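Local coordinates for cucumber peeling cupredoxin (Cucumis sativus, PDB 1JER), which binds a single copper ion in a cupredoxin fold and probably carries electrons, as other blue copper proteins of the phytocyanin family do, at residues L38-P43 with V76-D81; V49-T54 with H86-T91. All coordinates share one frame; numbering follows the deposited sequence.

Contact 1 of 2, residues L38-P43 with V76-D81; sequences LQFNFP and VIERLD
Leu38 and Glu78 exchange two backbone hydrogen bonds, and Phe40 and Val76 do the same two residues on, with the non-hydrogen-bonded pair Gln39-Ile77 between them; the strand axes run antiparallel 4.7 Å apart. The tight side is that of Leu38, Phe40 and Val76. Leu38 lays its CG against Leu80 CD2 at 4.1 Å, the two leucines roughly perpendicular: branched apolar chains suit this buried place between the sheets. Phe40 turns its ring edge to the carbonyl of its own partner, with CD1 3.7 Å from Val76 O. Glu78 CG lies obliquely to that ring, and a bend at chi2 leads the carboxylate away. Phe42, its CG wedged between the backbone N and the carbonyl carbon (chi1 48°), swings its ring back so that the edge atom CZ meets Val76 CG2 at 4.0 Å. The other side is looser. There Gln39 and Ile77 run alongside each other, CG of Gln39 3.9 Å from CG1 of Ile77; Gln39 NE2 gives an almost straight bond to a lone pair of Asn41 OD1 (2.8 Å), amides pairing where both residues are partly exposed. Ile77 also packs on Val5 of the second subunit. These are neighbouring strands in one sheet of the cupredoxin beta-sandwich, with Leu38, Phe40 and Leu80 turned to strand 101-107 of the other.

Contact 2 of 2, residues V49-T54 with H86-T91; sequences VHEMET and HYFVCT. With CU (copper (II) ion), chain B.
Glu51 and Phe88 face each other as a non-hydrogen-bonded pair of antiparallel strands of the cupredoxin sandwich, one running to the copper ligand Cys90. Fully extended, with CG anti to the backbone N (chi1 -180°), Glu51 runs its methylenes obliquely past the Phe88 ring, CB 3.8 Å from CE1, and brings OE2 to the edge of the His86 imidazole, 3.1 Å from CD2. The two planes lie 37° apart, and His86 spends its ND1 on Gly84 O. A water donates toward Glu51 OE2 (2.9 Å) and accepts from Tyr87 N (3.1 Å). Such a chain suits a solvent-facing place: apolar methylenes against the ring, a carboxylate that water can reach. Met52 kinks twice along its chain and stands across Val89 on the other face of the sheet, SD 3.8 Å from Val89 CG2, while its CB rests on that of Tyr87. With an alanine at this place, Val89 CG1 and CG2 would probably lose the sulfur packed on them, leaving a gap beside them. Tyr87 turns its ring edge to Met52 O, and His50 sets CB 3.8 Å from Thr91 CG2, Thr91 OG1 being held by Asn48. The bond to CB of Cys90 points away from segment 49-54, and with SG anti to the backbone N (chi1 176°) the sulfur binds the copper ion at 2.2 Å.

Overall arrangement
Contacts 1 and 2 belong to the two opposed sheets of the sandwich, their centres about 12 Å apart, and meet through the core. Leu38 CD1 touches Phe88 CE2 at 3.6 Å, and Phe40 CG lies 3.6 Å from Val49 CG2, so the face holding Leu38 and Phe40 packs on Val49 and Phe88. Along the chain the segments alternate: strand 50-52 follows 37-40, and 84-89 follows 76-79. Both contacts approach the metal. Contact 2 supplies Cys90, and His47, His95 and Gln100 complete the site; contact 1 brings the Phe42 side chain to about 7 Å from the copper ion and about 4 Å from the side chain of His47.

Contact 1 of 2, residues L38-P43 with V76-D81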
ATOM      1  N   LEU A  38      -0.651   5.874   3.963  1.00 16.59           N
ATOM      2  CA  LEU A  38      -1.542   5.997   5.147  1.00 14.01           C
ATOM      3  C   LEU A  38      -1.850   4.495   5.535  1.00 15.52           C
ATOM      4  O   LEU A  38      -2.245   3.777   4.647  1.00 19.33           O
ATOM      5  CB  LEU A  38      -2.905   6.517   4.663  1.00 18.17           C
ATOM      6  CG  LEU A  38      -3.049   7.986   4.372  1.00 23.33           C
ATOM      7  CD1 LEU A  38      -4.512   8.343   4.136  1.00 20.37           C
ATOM      8  CD2 LEU A  38      -2.454   8.820   5.518  1.00 23.20           C
ATOM      9  N   GLN A  39      -1.600   4.209   6.787  1.00 14.27           N
ATOM     10  CA  GLN A  39      -1.895   2.840   7.261  1.00 14.14           C
ATOM     11  C   GLN A  39      -3.158   2.885   8.152  1.00 17.42           C
ATOM     12  O   GLN A  39      -3.125   3.597   9.164  1.00 15.68           O
ATOM     13  CB  GLN A  39      -0.733   2.300   8.086  1.00 14.39           C
ATOM     14  CG  GLN A  39      -1.076   0.920   8.675  1.00 17.33           C
ATOM     15  CD  GLN A  39       0.159   0.171   9.104  1.00 27.14           C
ATOM     16  OE1 GLN A  39       1.248   0.416   8.569  1.00 29.83           O
ATOM     17  NE2 GLN A  39      -0.003  -0.740  10.053  1.00 25.42           N
ATOM     18  N   PHE A  40      -4.161   2.114   7.779  1.00 17.33           N
ATOM     19  CA  PHE A  40      -5.420   2.075   8.604  1.00 15.54           C
ATOM     20  C   PHE A  40      -5.418   0.675   9.312  1.00 17.07           C
ATOM     21  O   PHE A  40      -5.360  -0.312   8.605  1.00 17.06           O
ATOM     22  CB  PHE A  40      -6.589   2.020   7.591  1.00 13.22           C
ATOM     23  CG  PHE A  40      -6.817   3.361   6.886  1.00 15.58           C
ATOM     24  CD1 PHE A  40      -6.076   3.647   5.732  1.00 17.94           C
ATOM     25  CD2 PHE A  40      -7.748   4.260   7.321  1.00 16.38           C
ATOM     26  CE1 PHE A  40      -6.340   4.838   5.038  1.00 17.68           C
ATOM     27  CE2 PHE A  40      -7.991   5.466   6.653  1.00 18.55           C
ATOM     28  CZ  PHE A  40      -7.234   5.747   5.515  1.00 15.33           C
ATOM     29  N   ASN A  41      -5.413   0.715  10.627  1.00 15.38           N
ATOM     30  CA  ASN A  41      -5.385  -0.524  11.435  1.00 15.86           C
ATOM     31  C   ASN A  41      -6.765  -0.646  12.136  1.00 18.36           C
ATOM     32  O   ASN A  41      -7.241   0.291  12.770  1.00 18.20           O
ATOM     33  CB  ASN A  41      -4.357  -0.336  12.587  1.00 18.54           C
ATOM     34  CG  ASN A  41      -2.922  -0.330  12.047  1.00 19.46           C
ATOM     35  OD1 ASN A  41      -2.567  -1.003  11.129  1.00 20.20           O
ATOM     36  ND2 ASN A  41      -2.097   0.477  12.760  1.00 24.33           N
ATOM     37  N   PHE A  42      -7.358  -1.823  11.959  1.00 16.14           N
ATOM     38  CA  PHE A  42      -8.692  -1.995  12.640  1.00 14.27           C
ATOM     39  C   PHE A  42      -8.897  -3.513  12.780  1.00 20.55           C
ATOM     40  O   PHE A  42      -8.256  -4.301  12.082  1.00 19.22           O
ATOM     41  CB  PHE A  42      -9.750  -1.407  11.755  1.00 17.29           C
ATOM     42  CG  PHE A  42      -9.732  -1.788  10.305  1.00 20.89           C
ATOM     43  CD1 PHE A  42      -8.945  -1.082   9.390  1.00 17.90           C
ATOM     44  CD2 PHE A  42     -10.500  -2.843   9.821  1.00 20.05           C
ATOM     45  CE1 PHE A  42      -8.955  -1.427   8.049  1.00 15.96           C
ATOM     46  CE2 PHE A  42     -10.508  -3.196   8.496  1.00 18.77           C
ATOM     47  CZ  PHE A  42      -9.715  -2.496   7.581  1.00 19.12           C
ATOM     48  N   PRO A  43      -9.839  -3.897  13.627  1.00 26.00           N
ATOM     49  CA  PRO A  43     -10.112  -5.367  13.750  1.00 26.87           C
ATOM     50  C   PRO A  43     -10.725  -5.879  12.467  1.00 25.95           C
ATOM     51  O   PRO A  43     -11.613  -5.304  11.845  1.00 20.64           O
ATOM     52  CB  PRO A  43     -11.056  -5.445  14.920  1.00 28.85           C
ATOM     53  CG  PRO A  43     -11.468  -4.100  15.287  1.00 27.91           C
ATOM     54  CD  PRO A  43     -10.649  -3.094  14.503  1.00 27.55           C
ATOM     55  N   VAL A  76      -4.805  -1.849   6.076  1.00 17.49           N
ATOM     56  CA  VAL A  76      -4.954  -1.373   4.685  1.00 16.40           C
ATOM     57  C   VAL A  76      -3.960  -0.203   4.546  1.00 21.15           C
ATOM     58  O   VAL A  76      -3.968   0.664   5.437  1.00 18.26           O
ATOM     59  CB  VAL A  76      -6.349  -0.810   4.443  1.00 18.93           C
ATOM     60  CG1 VAL A  76      -6.355  -0.022   3.108  1.00 21.08           C
ATOM     61  CG2 VAL A  76      -7.339  -1.989   4.342  1.00 24.32           C
ATOM     62  N   ILE A  77      -3.075  -0.297   3.582  1.00 19.22           N
ATOM     63  CA  ILE A  77      -2.042   0.822   3.492  1.00 20.40           C
ATOM     64  C   ILE A  77      -2.235   1.468   2.133  1.00 24.57           C
ATOM     65  O   ILE A  77      -2.206   0.783   1.101  1.00 25.83           O
ATOM     66  CB  ILE A  77      -0.619   0.226   3.625  1.00 24.03           C
ATOM     67  CG1 ILE A  77      -0.362  -0.282   5.083  1.00 25.82           C
ATOM     68  CG2 ILE A  77       0.407   1.392   3.415  1.00 18.38           C
ATOM     69  CD1 ILE A  77       0.375  -1.583   5.145  1.00 32.70           C
ATOM     70  N   GLU A  78      -2.559   2.762   2.120  1.00 19.93           N
ATOM     71  CA  GLU A  78      -2.860   3.430   0.839  1.00 22.21           C
ATOM     72  C   GLU A  78      -1.705   4.392   0.512  1.00 20.63           C
ATOM     73  O   GLU A  78      -1.291   5.124   1.382  1.00 19.93           O
ATOM     74  CB  GLU A  78      -4.142   4.303   1.040  1.00 25.98           C
ATOM     75  CG  GLU A  78      -5.380   3.378   1.231  1.00 28.66           C
ATOM     76  CD  GLU A  78      -5.899   2.874  -0.102  1.00 40.72           C
ATOM     77  OE1 GLU A  78      -5.623   3.517  -1.141  1.00 47.57           O
ATOM     78  OE2 GLU A  78      -6.638   1.858  -0.118  1.00 50.16           O
ATOM     79  N   ARG A  79      -1.256   4.343  -0.734  1.00 18.93           N
ATOM     80  CA  ARG A  79      -0.174   5.228  -1.156  1.00 23.48           C
ATOM     81  C   ARG A  79      -0.754   6.573  -1.584  1.00 21.17           C
ATOM     82  O   ARG A  79      -1.777   6.635  -2.247  1.00 24.06           O
ATOM     83  CB  ARG A  79       0.641   4.647  -2.341  1.00 25.68           C
ATOM     84  CG  ARG A  79       2.052   5.293  -2.364  1.00 36.93           C
ATOM     85  CD  ARG A  79       3.007   4.599  -3.328  1.00 45.88           C
ATOM     86  NE  ARG A  79       4.353   4.433  -2.709  1.00 47.92           N
ATOM     87  CZ  ARG A  79       5.347   5.285  -2.885  1.00 51.76           C
ATOM     88  NH1 ARG A  79       5.401   6.011  -4.003  1.00 59.55           N
ATOM     89  NH2 ARG A  79       6.324   5.431  -1.972  1.00 32.80           N
ATOM     90  N   LEU A  80      -0.037   7.642  -1.213  1.00 18.51           N
ATOM     91  CA  LEU A  80      -0.556   8.982  -1.645  1.00 18.91           C
ATOM     92  C   LEU A  80       0.293   9.379  -2.886  1.00 20.84           C
ATOM     93  O   LEU A  80       1.422   9.794  -2.757  1.00 24.82           O
ATOM     94  CB  LEU A  80      -0.327   9.947  -0.481  1.00 17.42           C
ATOM     95  CG  LEU A  80      -1.049   9.515   0.826  1.00 20.69           C
ATOM     96  CD1 LEU A  80      -0.759  10.462   1.964  1.00 21.75           C
ATOM     97  CD2 LEU A  80      -2.534   9.383   0.595  1.00 20.90           C
ATOM     98  N   ASP A  81      -0.319   9.154  -4.020  1.00 23.25           N
ATOM     99  CA  ASP A  81       0.232   9.252  -5.339  1.00 31.15           C
ATOM    100  C   ASP A  81      -0.015  10.597  -6.025  1.00 29.68           C
ATOM    101  O   ASP A  81       0.645  10.829  -7.055  1.00 35.35           O
ATOM    102  CB  ASP A  81      -0.669   8.268  -6.266  1.00 40.25           C
ATOM    103  CG  ASP A  81      -0.224   6.854  -5.960  1.00 54.72           C
ATOM    104  OD1 ASP A  81       1.001   6.686  -5.724  1.00 65.20           O
ATOM    105  OD2 ASP A  81      -1.096   5.962  -5.919  1.00 70.20           O
TER

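Contact 2 of 2, residues V49-T54 with H86-T91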
ATOM      1  N   VAL A  49     -11.997   0.452   4.261  1.00 16.30           N
ATOM      2  CA  VAL A  49     -11.445   1.744   3.850  1.00 14.72           C
ATOM      3  C   VAL A  49     -11.753   1.929   2.356  1.00 16.25           C
ATOM      4  O   VAL A  49     -11.398   1.082   1.558  1.00 18.93           O
ATOM      5  CB  VAL A  49      -9.903   1.760   3.989  1.00 18.85           C
ATOM      6  CG1 VAL A  49      -9.451   3.193   3.563  1.00 23.28           C
ATOM      7  CG2 VAL A  49      -9.512   1.534   5.448  1.00 22.41           C
ATOM      8  N   HIS A  50     -12.435   3.037   2.063  1.00 17.28           N
ATOM      9  CA  HIS A  50     -12.785   3.323   0.672  1.00 19.90           C
ATOM     10  C   HIS A  50     -12.451   4.759   0.349  1.00 20.38           C
ATOM     11  O   HIS A  50     -12.721   5.686   1.101  1.00 20.76           O
ATOM     12  CB  HIS A  50     -14.316   3.094   0.519  0.63 19.98           C
ATOM     13  CG  HIS A  50     -14.880   3.492  -0.795  0.63 24.13           C
ATOM     14  ND1 HIS A  50     -14.589   2.868  -1.981  0.63 27.91           N
ATOM     15  CD2 HIS A  50     -15.786   4.467  -1.112  0.63 28.11           C
ATOM     16  CE1 HIS A  50     -15.241   3.443  -2.977  0.63 26.21           C
ATOM     17  NE2 HIS A  50     -15.974   4.416  -2.475  0.63 26.10           N
ATOM     18  N   GLU A  51     -11.788   4.978  -0.801  1.00 18.11           N
ATOM     19  CA  GLU A  51     -11.488   6.376  -1.153  1.00 16.88           C
ATOM     20  C   GLU A  51     -12.623   6.966  -1.949  1.00 22.15           C
ATOM     21  O   GLU A  51     -13.236   6.266  -2.785  1.00 26.41           O
ATOM     22  CB  GLU A  51     -10.169   6.377  -1.965  1.00 18.58           C
ATOM     23  CG  GLU A  51      -9.822   7.828  -2.347  1.00 21.73           C
ATOM     24  CD  GLU A  51      -8.518   7.922  -3.119  1.00 29.43           C
ATOM     25  OE1 GLU A  51      -7.895   6.913  -3.452  1.00 31.69           O
ATOM     26  OE2 GLU A  51      -8.109   9.073  -3.398  1.00 37.43           O
ATOM     27  N   MET A  52     -13.080   8.176  -1.712  1.00 19.50           N
ATOM     28  CA  MET A  52     -14.170   8.768  -2.480  1.00 18.70           C
ATOM     29  C   MET A  52     -13.560   9.812  -3.478  1.00 29.58           C
ATOM     30  O   MET A  52     -12.546  10.410  -3.167  1.00 27.11           O
ATOM     31  CB  MET A  52     -15.061   9.617  -1.586  1.00 22.77           C
ATOM     32  CG  MET A  52     -15.274   9.115  -0.186  1.00 34.61           C
ATOM     33  SD  MET A  52     -17.018   8.634   0.009  1.00 48.31           S
ATOM     34  CE  MET A  52     -16.971   7.110  -0.944  1.00 29.62           C
ATOM     35  N   GLU A  53     -14.302  10.039  -4.539  1.00 32.94           N
ATOM     36  CA  GLU A  53     -13.888  10.960  -5.586  1.00 39.30           C
ATOM     37  C   GLU A  53     -14.075  12.427  -5.235  1.00 34.33           C
ATOM     38  O   GLU A  53     -13.186  13.248  -5.511  1.00 45.22           O
ATOM     39  CB  GLU A  53     -14.667  10.638  -6.868  1.00 46.99           C
ATOM     40  CG  GLU A  53     -15.595   9.464  -6.800  1.00 54.43           C
ATOM     41  CD  GLU A  53     -16.525   9.354  -5.633  1.00 54.12           C
ATOM     42  OE1 GLU A  53     -17.591  10.003  -5.586  1.00 37.73           O
ATOM     43  OE2 GLU A  53     -16.257   8.504  -4.737  1.00 64.37           O
ATOM     44  N   THR A  54     -15.241  12.794  -4.734  1.00 25.02           N
ATOM     45  CA  THR A  54     -15.651  14.169  -4.535  1.00 26.58           C
ATOM     46  C   THR A  54     -15.977  14.475  -3.089  1.00 28.21           C
ATOM     47  O   THR A  54     -16.397  13.576  -2.357  1.00 30.63           O
ATOM     48  CB  THR A  54     -16.988  14.467  -5.318  1.00 29.84           C
ATOM     49  OG1 THR A  54     -16.839  13.997  -6.664  1.00 38.50           O
ATOM     50  CG2 THR A  54     -18.098  13.632  -4.665  1.00 19.58           C
ATOM     51  N   HIS A  86      -7.725  14.326  -0.622  1.00 19.52           N
ATOM     52  CA  HIS A  86      -8.093  12.899  -0.723  1.00 16.78           C
ATOM     53  C   HIS A  86      -9.110  12.638   0.409  1.00 15.94           C
ATOM     54  O   HIS A  86      -9.025  13.227   1.472  1.00 18.81           O
ATOM     55  CB  HIS A  86      -6.909  11.995  -0.603  1.00 20.34           C
ATOM     56  CG  HIS A  86      -5.993  12.011  -1.793  1.00 26.80           C
ATOM     57  ND1 HIS A  86      -5.121  13.044  -2.028  1.00 30.50           N
ATOM     58  CD2 HIS A  86      -5.825  11.140  -2.806  1.00 32.54           C
ATOM     59  CE1 HIS A  86      -4.449  12.805  -3.143  1.00 33.76           C
ATOM     60  NE2 HIS A  86      -4.845  11.661  -3.632  1.00 38.07           N
ATOM     61  N   TYR A  87     -10.062  11.776   0.102  1.00 16.42           N
ATOM     62  CA  TYR A  87     -11.172  11.552   1.062  1.00 12.84           C
ATOM     63  C   TYR A  87     -11.300  10.034   1.275  1.00 19.80           C
ATOM     64  O   TYR A  87     -11.461   9.285   0.303  1.00 22.68           O
ATOM     65  CB  TYR A  87     -12.470  11.971   0.266  1.00 15.70           C
ATOM     66  CG  TYR A  87     -12.425  13.463  -0.040  1.00 20.12           C
ATOM     67  CD1 TYR A  87     -12.490  14.386   0.983  1.00 21.00           C
ATOM     68  CD2 TYR A  87     -12.259  13.899  -1.343  1.00 26.11           C
ATOM     69  CE1 TYR A  87     -12.433  15.755   0.719  1.00 23.66           C
ATOM     70  CE2 TYR A  87     -12.210  15.264  -1.621  1.00 25.14           C
ATOM     71  CZ  TYR A  87     -12.300  16.160  -0.587  1.00 25.28           C
ATOM     72  OH  TYR A  87     -12.232  17.521  -0.861  1.00 29.87           O
ATOM     73  N   PHE A  88     -11.296   9.608   2.522  1.00 17.69           N
ATOM     74  CA  PHE A  88     -11.427   8.127   2.749  1.00 15.11           C
ATOM     75  C   PHE A  88     -12.551   7.945   3.784  1.00 18.42           C
ATOM     76  O   PHE A  88     -12.665   8.726   4.730  1.00 17.96           O
ATOM     77  CB  PHE A  88     -10.139   7.622   3.391  1.00 17.16           C
ATOM     78  CG  PHE A  88      -8.915   7.776   2.499  1.00 21.85           C
ATOM     79  CD1 PHE A  88      -8.601   6.806   1.581  1.00 20.81           C
ATOM     80  CD2 PHE A  88      -8.135   8.942   2.628  1.00 20.17           C
ATOM     81  CE1 PHE A  88      -7.508   6.959   0.728  1.00 20.62           C
ATOM     82  CE2 PHE A  88      -7.066   9.085   1.755  1.00 20.10           C
ATOM     83  CZ  PHE A  88      -6.743   8.104   0.860  1.00 18.46           C
ATOM     84  N   VAL A  89     -13.302   6.851   3.621  1.00 15.81           N
ATOM     85  CA  VAL A  89     -14.371   6.644   4.621  1.00 14.28           C
ATOM     86  C   VAL A  89     -14.449   5.128   4.896  1.00 17.13           C
ATOM     87  O   VAL A  89     -13.886   4.332   4.177  1.00 18.97           O
ATOM     88  CB  VAL A  89     -15.742   7.044   4.027  1.00 16.78           C
ATOM     89  CG1 VAL A  89     -15.752   8.539   3.688  1.00 19.69           C
ATOM     90  CG2 VAL A  89     -16.011   6.250   2.752  1.00 18.56           C
ATOM     91  N   CYS A  90     -15.214   4.832   5.931  1.00 13.75           N
ATOM     92  CA  CYS A  90     -15.603   3.436   6.183  1.00 12.02           C
ATOM     93  C   CYS A  90     -17.083   3.341   5.725  1.00 14.33           C
ATOM     94  O   CYS A  90     -17.869   4.233   6.076  1.00 16.54           O
ATOM     95  CB  CYS A  90     -15.599   3.201   7.728  1.00 14.56           C
ATOM     96  SG  CYS A  90     -16.220   1.487   8.022  1.00 18.11           S
ATOM     97  N   THR A  91     -17.390   2.362   4.895  1.00 16.33           N
ATOM     98  CA  THR A  91     -18.736   2.290   4.310  1.00 17.02           C
ATOM     99  C   THR A  91     -19.630   1.341   5.084  1.00 18.92           C
ATOM    100  O   THR A  91     -20.746   1.051   4.678  1.00 18.96           O
ATOM    101  CB  THR A  91     -18.710   1.879   2.836  1.00 19.12           C
ATOM    102  OG1 THR A  91     -18.212   0.565   2.682  1.00 21.39           O
ATOM    103  CG2 THR A  91     -17.801   2.800   2.017  1.00 19.78           C
TER
HETATM  104 CU    CU B 138     -16.315   1.289  10.190  1.00 17.32          CU
HETATM  105  O   HOH W   1     -10.103  11.128  -2.924  1.00 27.70           O